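Side-chain contacts in extracellular ligand-binding receptor (Desulfitobacterium hafniense, PDB 4Q6B), which binds leucine and probably delivers it, and perhaps related amino acids, to an ABC transporter as its extracellular substrate-binding component: residues L318-G323 and M327-G332; R121-D126 and G255-P260. All blocks are in the same frame, centred on the assembly; numbering follows the deposited sequence.

How the contacts relate
Going from the N terminus, the chain first leaves strand 119-121 of the parallel sheet and runs through residues 121-126 into helix 126-139. Contact 2 closes when strand 253-257 of the mixed sheet returns to that segment, a loop of 128 residues between its ends. The chain then passes through helix 284-301 and helix 311-317 before contact 1 forms a local closure, a hairpin with three residues between its segments. The two contacts therefore follow in series, neither nested nor crossed. Contact 2 ties the loop after strand 119-121 of one sheet to strand 253-257 of the other. Contact 1 lies beside it, with the His328 ring against the backbone of Asn122 and Phe330 against that of Arg121.

Contact 1 of 2, residues L318-G323 and M327-G332; sequences LGPWEG and MHRFDG
A short antiparallel beta hairpin joins strand 321-323 to strand 326-328. Trp321 and His328 form its hydrogen-bonded pair. Trp321 N bonds to His328 O and His328 N to Trp321 O, each at 2.8 Å. On the same face of the hairpin the two side chains lie side by side. The His328 ring presents CD2 to the edge of the indole, 3.7 Å from Trp321 CE3. The planes meet at 49°, so the rings are oblique to each other. With CG of His328 beside its own backbone N (chi1 -71°), the ring also lies with Trp321 O near its plane. ND1 of His328 is hydrogen-bonded to Asp336 OD2 and NE2 to Asp291 OD2. Replacing His328 with an alanine is likely to leave both carboxylates without this partner and to open a gap beside the indole edge. Glu322 and Met327, a selenomethionine, turn to the other face. In one of its two conformers, Met327 SE lies 3.8 Å from Pro320 CB, an apolar contact. Beyond the paired strands, Pro320 CD sits over one face of the Arg329 guanidinium, 3.9 Å from CZ. A water bridges the segments: it lies 2.9 Å from Gly319 O and accepts from Phe330 N. The two backbone bonds hold the strands together, with Trp321 and His328 on one face and Glu322 and Met327 on the other. His328 is gripped at both ring nitrogens, which fixes the turn of its ring, and the neighbouring acids would probably favour a positively charged imidazole.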
ATOM      1  N   LEU A 318     -19.840  -0.611   7.862  1.00 21.26           N
ATOM      2  CA  LEU A 318     -19.276  -1.902   8.320  1.00 25.71           C
ATOM      3  C   LEU A 318     -18.561  -1.757   9.655  1.00 33.97           C
ATOM      4  O   LEU A 318     -18.544  -2.702  10.455  1.00 32.98           O
ATOM      5  CB  LEU A 318     -18.340  -2.500   7.278  1.00 28.34           C
ATOM      6  CG  LEU A 318     -19.122  -2.933   6.048  1.00 29.69           C
ATOM      7  CD1 LEU A 318     -18.190  -3.406   4.963  1.00 27.93           C
ATOM      8  CD2 LEU A 318     -20.165  -3.971   6.370  1.00 31.32           C
ATOM      9  N   GLY A 319     -17.975  -0.588   9.923  1.00 32.03           N
ATOM     10  CA  GLY A 319     -17.280  -0.400  11.193  1.00 30.17           C
ATOM     11  C   GLY A 319     -16.059  -1.289  11.088  1.00 25.77           C
ATOM     12  O   GLY A 319     -15.604  -1.567   9.981  1.00 23.64           O
ATOM     13  N   PRO A 320     -15.548  -1.776  12.229  1.00 26.02           N
ATOM     14  CA  PRO A 320     -14.411  -2.708  12.156  1.00 23.83           C
ATOM     15  C   PRO A 320     -14.785  -3.999  11.441  1.00 22.67           C
ATOM     16  O   PRO A 320     -15.835  -4.586  11.696  1.00 27.17           O
ATOM     17  CB  PRO A 320     -14.071  -2.979  13.612  1.00 23.58           C
ATOM     18  CG  PRO A 320     -15.167  -2.475  14.386  1.00 25.74           C
ATOM     19  CD  PRO A 320     -15.964  -1.496  13.603  1.00 29.63           C
ATOM     20  N   TRP A 321     -13.941  -4.401  10.516  1.00 19.64           N
ATOM     21  CA  TRP A 321     -14.210  -5.572   9.689  1.00 20.94           C
ATOM     22  C   TRP A 321     -12.941  -6.424   9.524  1.00 22.05           C
ATOM     23  O   TRP A 321     -11.897  -5.914   9.095  1.00 22.31           O
ATOM     24  CB  TRP A 321     -14.632  -5.079   8.322  1.00 23.17           C
ATOM     25  CG  TRP A 321     -14.991  -6.148   7.359  1.00 28.51           C
ATOM     26  CD1 TRP A 321     -16.209  -6.737   7.216  1.00 36.73           C
ATOM     27  CD2 TRP A 321     -14.137  -6.731   6.368  1.00 31.60           C
ATOM     28  NE1 TRP A 321     -16.164  -7.665   6.209  1.00 41.73           N
ATOM     29  CE2 TRP A 321     -14.904  -7.687   5.673  1.00 36.45           C
ATOM     30  CE3 TRP A 321     -12.789  -6.568   6.026  1.00 38.57           C
ATOM     31  CZ2 TRP A 321     -14.378  -8.457   4.634  1.00 38.72           C
ATOM     32  CZ3 TRP A 321     -12.262  -7.342   4.993  1.00 40.57           C
ATOM     33  CH2 TRP A 321     -13.065  -8.265   4.304  1.00 41.32           C
ATOM     34  N   GLU A 322     -13.041  -7.715   9.855  1.00 20.07           N
ATOM     35  CA  GLU A 322     -11.857  -8.572   9.839  1.00 20.03           C
ATOM     36  C   GLU A 322     -11.589  -9.173   8.488  1.00 20.20           C
ATOM     37  O   GLU A 322     -12.478  -9.809   7.892  1.00 24.28           O
ATOM     38  CB  GLU A 322     -12.063  -9.694  10.862  1.00 24.65           C
ATOM     39  CG  GLU A 322     -12.428  -9.171  12.218  1.00 32.03           C
ATOM     40  CD  GLU A 322     -11.236  -8.648  13.001  1.00 41.11           C
ATOM     41  OE1 GLU A 322     -11.424  -8.272  14.184  1.00 49.95           O
ATOM     42  OE2 GLU A 322     -10.105  -8.639  12.465  1.00 39.52           O
ATOM     43  N   GLY A 323     -10.341  -9.013   8.033  1.00 18.46           N
ATOM     44  CA  GLY A 323      -9.900  -9.490   6.729  1.00 19.39           C
ATOM     45  C   GLY A 323      -8.621 -10.304   6.891  1.00 17.47           C
ATOM     46  O   GLY A 323      -8.154 -10.510   8.005  1.00 19.55           O
HETATM   47  N   MSE A 327      -7.527  -6.176  10.978  0.51 20.90           N
HETATM   48  CA  MSE A 327      -8.787  -5.484  11.105  0.51 20.70           C
HETATM   49  C   MSE A 327      -8.809  -4.193  10.324  0.51 20.48           C
HETATM   50  O   MSE A 327      -7.915  -3.344  10.477  0.51 22.91           O
HETATM   51  CB  MSE A 327      -9.167  -5.245  12.560  0.51 23.44           C
HETATM   52  CG  MSE A 327     -10.528  -4.612  12.651  0.51 29.47           C
HETATM   53 SE   MSE A 327     -10.373  -2.690  12.841  0.51 57.24          SE
HETATM   54  CE  MSE A 327     -10.463  -2.700  14.772  0.51 45.50           C
ATOM     55  N   HIS A 328      -9.831  -4.068   9.480  1.00 17.19           N
ATOM     56  CA  HIS A 328     -10.035  -2.893   8.627  1.00 19.04           C
ATOM     57  C   HIS A 328     -11.077  -1.987   9.261  1.00 24.69           C
ATOM     58  O   HIS A 328     -12.003  -2.465   9.886  1.00 23.54           O
ATOM     59  CB  HIS A 328     -10.560  -3.330   7.252  1.00 17.66           C
ATOM     60  CG  HIS A 328      -9.539  -4.043   6.398  1.00 18.56           C
ATOM     61  ND1 HIS A 328      -8.630  -3.375   5.593  1.00 15.41           N
ATOM     62  CD2 HIS A 328      -9.302  -5.365   6.204  1.00 17.35           C
ATOM     63  CE1 HIS A 328      -7.880  -4.257   4.947  1.00 18.28           C
ATOM     64  NE2 HIS A 328      -8.269  -5.469   5.303  1.00 14.82           N
ATOM     65  N   ARG A 329     -10.944  -0.678   9.085  1.00 19.05           N
ATOM     66  CA  ARG A 329     -12.034   0.215   9.470  1.00 18.25           C
ATOM     67  C   ARG A 329     -11.863   1.530   8.741  1.00 20.96           C
ATOM     68  O   ARG A 329     -10.797   2.134   8.809  1.00 17.88           O
ATOM     69  CB  ARG A 329     -12.023   0.454  10.968  1.00 16.88           C
ATOM     70  CG  ARG A 329     -13.173   1.319  11.399  1.00 17.97           C
ATOM     71  CD  ARG A 329     -13.131   1.536  12.890  1.00 20.16           C
ATOM     72  NE  ARG A 329     -14.437   2.110  13.267  1.00 27.06           N
ATOM     73  CZ  ARG A 329     -14.933   2.103  14.504  1.00 27.09           C
ATOM     74  NH1 ARG A 329     -16.128   2.655  14.749  1.00 30.31           N
ATOM     75  NH2 ARG A 329     -14.248   1.536  15.497  1.00 24.09           N
ATOM     76  N   PHE A 330     -12.899   1.962   8.041  1.00 18.31           N
ATOM     77  CA  PHE A 330     -12.803   3.207   7.253  1.00 18.42           C
ATOM     78  C   PHE A 330     -13.265   4.381   8.069  1.00 20.91           C
ATOM     79  O   PHE A 330     -14.272   4.291   8.778  1.00 30.03           O
ATOM     80  CB  PHE A 330     -13.652   3.118   6.002  1.00 17.89           C
ATOM     81  CG  PHE A 330     -13.207   2.084   5.076  1.00 17.92           C
ATOM     82  CD1 PHE A 330     -11.944   2.151   4.519  1.00 16.06           C
ATOM     83  CD2 PHE A 330     -14.065   1.066   4.703  1.00 24.24           C
ATOM     84  CE1 PHE A 330     -11.525   1.195   3.640  1.00 18.66           C
ATOM     85  CE2 PHE A 330     -13.642   0.119   3.785  1.00 24.58           C
ATOM     86  CZ  PHE A 330     -12.360   0.202   3.263  1.00 23.16           C
ATOM     87  N   ASP A 331     -12.524   5.488   8.002  1.00 19.13           N
ATOM     88  CA  ASP A 331     -12.979   6.704   8.657  1.00 21.24           C
ATOM     89  C   ASP A 331     -13.774   7.613   7.703  1.00 18.93           C
ATOM     90  O   ASP A 331     -14.085   7.219   6.562  1.00 17.57           O
ATOM     91  CB  ASP A 331     -11.841   7.440   9.401  1.00 22.49           C
ATOM     92  CG  ASP A 331     -10.828   8.132   8.468  1.00 26.19           C
ATOM     93  OD1 ASP A 331     -11.039   8.199   7.248  1.00 21.59           O
ATOM     94  OD2 ASP A 331      -9.809   8.645   8.982  1.00 33.77           O
ATOM     95  N   GLY A 332     -14.114   8.811   8.181  1.00 20.33           N
ATOM     96  CA  GLY A 332     -14.967   9.717   7.438  1.00 24.54           C
ATOM     97  C   GLY A 332     -14.312  10.230   6.158  1.00 23.51           C
ATOM     98  O   GLY A 332     -14.997  10.740   5.251  1.00 22.53           O
TER
HETATM   99  O   HOH W   1     -15.597   0.491   7.918  1.00 25.97           O

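Contact 2 of 2, residues R121-D126 and G255-P260; sequences RNIPSD and GSFFNP
One face of the Phe257 ring receives Ile123. The methyl CG2 of Ile123 stands 3.8 Å from the ring centroid and 14° off the normal, a CH-pi contact. Its closest ring atom is Phe257 CZ, 3.7 Å from Ile123 CG2. The other branch of the isoleucine reaches the same ring, with Ile123 CD1 4.0 Å from Phe257 CE1. Pro124 comes in obliquely where the ring joins its backbone. Its CD lies 4.0 Å from Phe257 CB and equally far from CD1. CG of Phe257 sits between its own backbone N and carbonyl carbon (chi1 55°), and this turns the ring toward residues 123-124. No hydrogen bond crosses between the segments; the contact is made by apolar side chains. Around it, Phe257 also touches Ser284 and Met325, while Pro124 rests on Val341 of strand 341-347. The Ile123 side chain is about 6 Å from the bound leucine and touches Thr107, one of the pocket residues. The segment after strand 119-121 thus packs on Phe257 of strand 253-257. This links the two sheet-containing lobes of the periplasmic binding protein fold, whose ligand is held in the cleft between them.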
ATOM      1  N   ARG A 121      -9.098   3.617   0.743  1.00 13.34           N
ATOM      2  CA  ARG A 121      -8.014   2.645   0.505  1.00 12.62           C
ATOM      3  C   ARG A 121      -8.088   1.659   1.607  1.00 16.38           C
ATOM      4  O   ARG A 121      -8.561   2.008   2.678  1.00 17.14           O
ATOM      5  CB  ARG A 121      -6.656   3.319   0.513  1.00 13.89           C
ATOM      6  CG  ARG A 121      -6.434   4.233   1.693  1.00 15.58           C
ATOM      7  CD  ARG A 121      -4.941   4.636   1.784  1.00 18.56           C
ATOM      8  NE  ARG A 121      -4.891   5.974   2.385  1.00 20.77           N
ATOM      9  CZ  ARG A 121      -4.278   7.011   1.835  1.00 15.85           C
ATOM     10  NH1 ARG A 121      -4.357   8.210   2.412  1.00 16.48           N
ATOM     11  NH2 ARG A 121      -3.596   6.860   0.705  1.00 16.47           N
ATOM     12  N   ASN A 122      -7.660   0.416   1.373  1.00 12.14           N
ATOM     13  CA  ASN A 122      -7.761  -0.618   2.433  1.00 12.85           C
ATOM     14  C   ASN A 122      -6.386  -0.991   2.962  1.00 15.25           C
ATOM     15  O   ASN A 122      -6.176  -2.086   3.472  1.00 17.59           O
ATOM     16  CB  ASN A 122      -8.567  -1.867   1.985  1.00 13.53           C
ATOM     17  CG  ASN A 122      -7.850  -2.657   0.917  1.00 17.89           C
ATOM     18  OD1 ASN A 122      -7.009  -2.098   0.201  1.00 20.91           O
ATOM     19  ND2 ASN A 122      -8.139  -3.951   0.816  1.00 16.43           N
ATOM     20  N   ILE A 123      -5.450  -0.046   2.887  1.00 13.07           N
ATOM     21  CA  ILE A 123      -4.088  -0.266   3.369  1.00 13.39           C
ATOM     22  C   ILE A 123      -3.699   0.984   4.154  1.00 15.12           C
ATOM     23  O   ILE A 123      -4.319   2.052   3.970  1.00 18.47           O
ATOM     24  CB  ILE A 123      -3.125  -0.500   2.187  1.00 15.23           C
ATOM     25  CG1 ILE A 123      -3.181   0.687   1.201  1.00 22.95           C
ATOM     26  CG2 ILE A 123      -3.505  -1.808   1.429  1.00 15.85           C
ATOM     27  CD1 ILE A 123      -1.982   0.799   0.402  1.00 29.40           C
ATOM     28  N   PRO A 124      -2.663   0.890   4.997  1.00 13.32           N
ATOM     29  CA  PRO A 124      -2.224   2.089   5.743  1.00 14.72           C
ATOM     30  C   PRO A 124      -1.589   3.111   4.823  1.00 14.96           C
ATOM     31  O   PRO A 124      -0.934   2.755   3.828  1.00 17.09           O
ATOM     32  CB  PRO A 124      -1.136   1.557   6.699  1.00 18.49           C
ATOM     33  CG  PRO A 124      -0.760   0.183   6.146  1.00 21.78           C
ATOM     34  CD  PRO A 124      -1.932  -0.339   5.378  1.00 13.06           C
ATOM     35  N   SER A 125      -1.732   4.389   5.178  1.00 13.31           N
ATOM     36  CA  SER A 125      -1.113   5.462   4.401  1.00 13.00           C
ATOM     37  C   SER A 125       0.340   5.575   4.823  1.00 14.66           C
ATOM     38  O   SER A 125       0.761   4.974   5.833  1.00 15.07           O
ATOM     39  CB  SER A 125      -1.756   6.804   4.711  1.00 18.93           C
ATOM     40  OG  SER A 125      -1.338   7.273   5.982  1.00 19.01           O
ATOM     41  N   ASP A 126       1.072   6.352   4.050  1.00 14.31           N
ATOM     42  CA  ASP A 126       2.497   6.650   4.338  1.00 15.91           C
ATOM     43  C   ASP A 126       2.703   7.203   5.728  1.00 18.78           C
ATOM     44  O   ASP A 126       3.728   6.952   6.347  1.00 18.05           O
ATOM     45  CB  ASP A 126       3.070   7.686   3.351  1.00 17.55           C
ATOM     46  CG  ASP A 126       3.178   7.161   1.944  1.00 24.00           C
ATOM     47  OD1 ASP A 126       3.309   5.928   1.760  1.00 26.33           O
ATOM     48  OD2 ASP A 126       3.120   8.012   1.004  1.00 28.84           O
ATOM     49  N   GLY A 255       8.469  -1.081   6.094  1.00 16.55           N
ATOM     50  CA  GLY A 255       7.168  -0.832   6.661  1.00 16.63           C
ATOM     51  C   GLY A 255       6.146  -1.090   5.575  1.00 15.82           C
ATOM     52  O   GLY A 255       6.149  -0.461   4.548  1.00 17.17           O
ATOM     53  N   SER A 256       5.255  -2.025   5.839  1.00 15.94           N
ATOM     54  CA  SER A 256       4.374  -2.546   4.821  1.00 19.27           C
ATOM     55  C   SER A 256       3.117  -3.038   5.482  1.00 16.57           C
ATOM     56  O   SER A 256       2.740  -2.530   6.506  1.00 16.26           O
ATOM     57  CB  SER A 256       5.040  -3.660   4.028  1.00 22.24           C
ATOM     58  OG  SER A 256       4.285  -3.954   2.882  1.00 26.55           O
ATOM     59  N   PHE A 257       2.447  -3.964   4.821  1.00 14.83           N
ATOM     60  CA  PHE A 257       1.228  -4.573   5.321  1.00 14.31           C
ATOM     61  C   PHE A 257       1.116  -6.029   4.844  1.00 21.98           C
ATOM     62  O   PHE A 257       1.807  -6.446   3.938  1.00 19.07           O
ATOM     63  CB  PHE A 257       0.013  -3.757   4.886  1.00 14.85           C
ATOM     64  CG  PHE A 257      -0.063  -3.560   3.412  1.00 16.32           C
ATOM     65  CD1 PHE A 257       0.420  -2.419   2.832  1.00 19.97           C
ATOM     66  CD2 PHE A 257      -0.596  -4.541   2.604  1.00 17.26           C
ATOM     67  CE1 PHE A 257       0.373  -2.249   1.465  1.00 20.95           C
ATOM     68  CE2 PHE A 257      -0.643  -4.377   1.249  1.00 25.48           C
ATOM     69  CZ  PHE A 257      -0.164  -3.230   0.678  1.00 20.94           C
ATOM     70  N   PHE A 258       0.263  -6.789   5.518  1.00 15.61           N
ATOM     71  CA  PHE A 258       0.052  -8.213   5.299  1.00 15.98           C
ATOM     72  C   PHE A 258       1.127  -9.070   5.955  1.00 18.69           C
ATOM     73  O   PHE A 258       2.278  -9.024   5.583  1.00 16.81           O
ATOM     74  CB  PHE A 258      -0.143  -8.627   3.835  1.00 17.52           C
ATOM     75  CG  PHE A 258      -0.425 -10.098   3.672  1.00 18.56           C
ATOM     76  CD1 PHE A 258      -1.495 -10.677   4.322  1.00 18.60           C
ATOM     77  CD2 PHE A 258       0.392 -10.899   2.908  1.00 19.62           C
ATOM     78  CE1 PHE A 258      -1.753 -12.024   4.206  1.00 19.63           C
ATOM     79  CE2 PHE A 258       0.135 -12.238   2.773  1.00 20.76           C
ATOM     80  CZ  PHE A 258      -0.938 -12.802   3.425  1.00 20.75           C
ATOM     81  N   ASN A 259       0.715  -9.852   6.935  1.00 15.36           N
ATOM     82  CA  ASN A 259       1.621 -10.814   7.578  1.00 16.61           C
ATOM     83  C   ASN A 259       1.072 -12.209   7.328  1.00 16.45           C
ATOM     84  O   ASN A 259       0.046 -12.584   7.911  1.00 16.41           O
ATOM     85  CB  ASN A 259       1.664 -10.534   9.066  1.00 17.92           C
ATOM     86  CG  ASN A 259       2.584 -11.493   9.805  1.00 15.31           C
ATOM     87  OD1 ASN A 259       3.094 -12.468   9.215  1.00 15.81           O
ATOM     88  ND2 ASN A 259       2.811 -11.223  11.088  1.00 20.01           N
ATOM     89  N   PRO A 260       1.732 -12.998   6.468  1.00 17.62           N
ATOM     90  CA  PRO A 260       1.209 -14.331   6.165  1.00 18.97           C
ATOM     91  C   PRO A 260       1.403 -15.321   7.296  1.00 18.86           C
ATOM     92  O   PRO A 260       0.909 -16.447   7.199  1.00 19.97           O
ATOM     93  CB  PRO A 260       2.023 -14.763   4.945  1.00 20.38           C
ATOM     94  CG  PRO A 260       3.297 -13.962   5.035  1.00 23.03           C
ATOM     95  CD  PRO A 260       2.975 -12.681   5.729  1.00 17.92           C
TER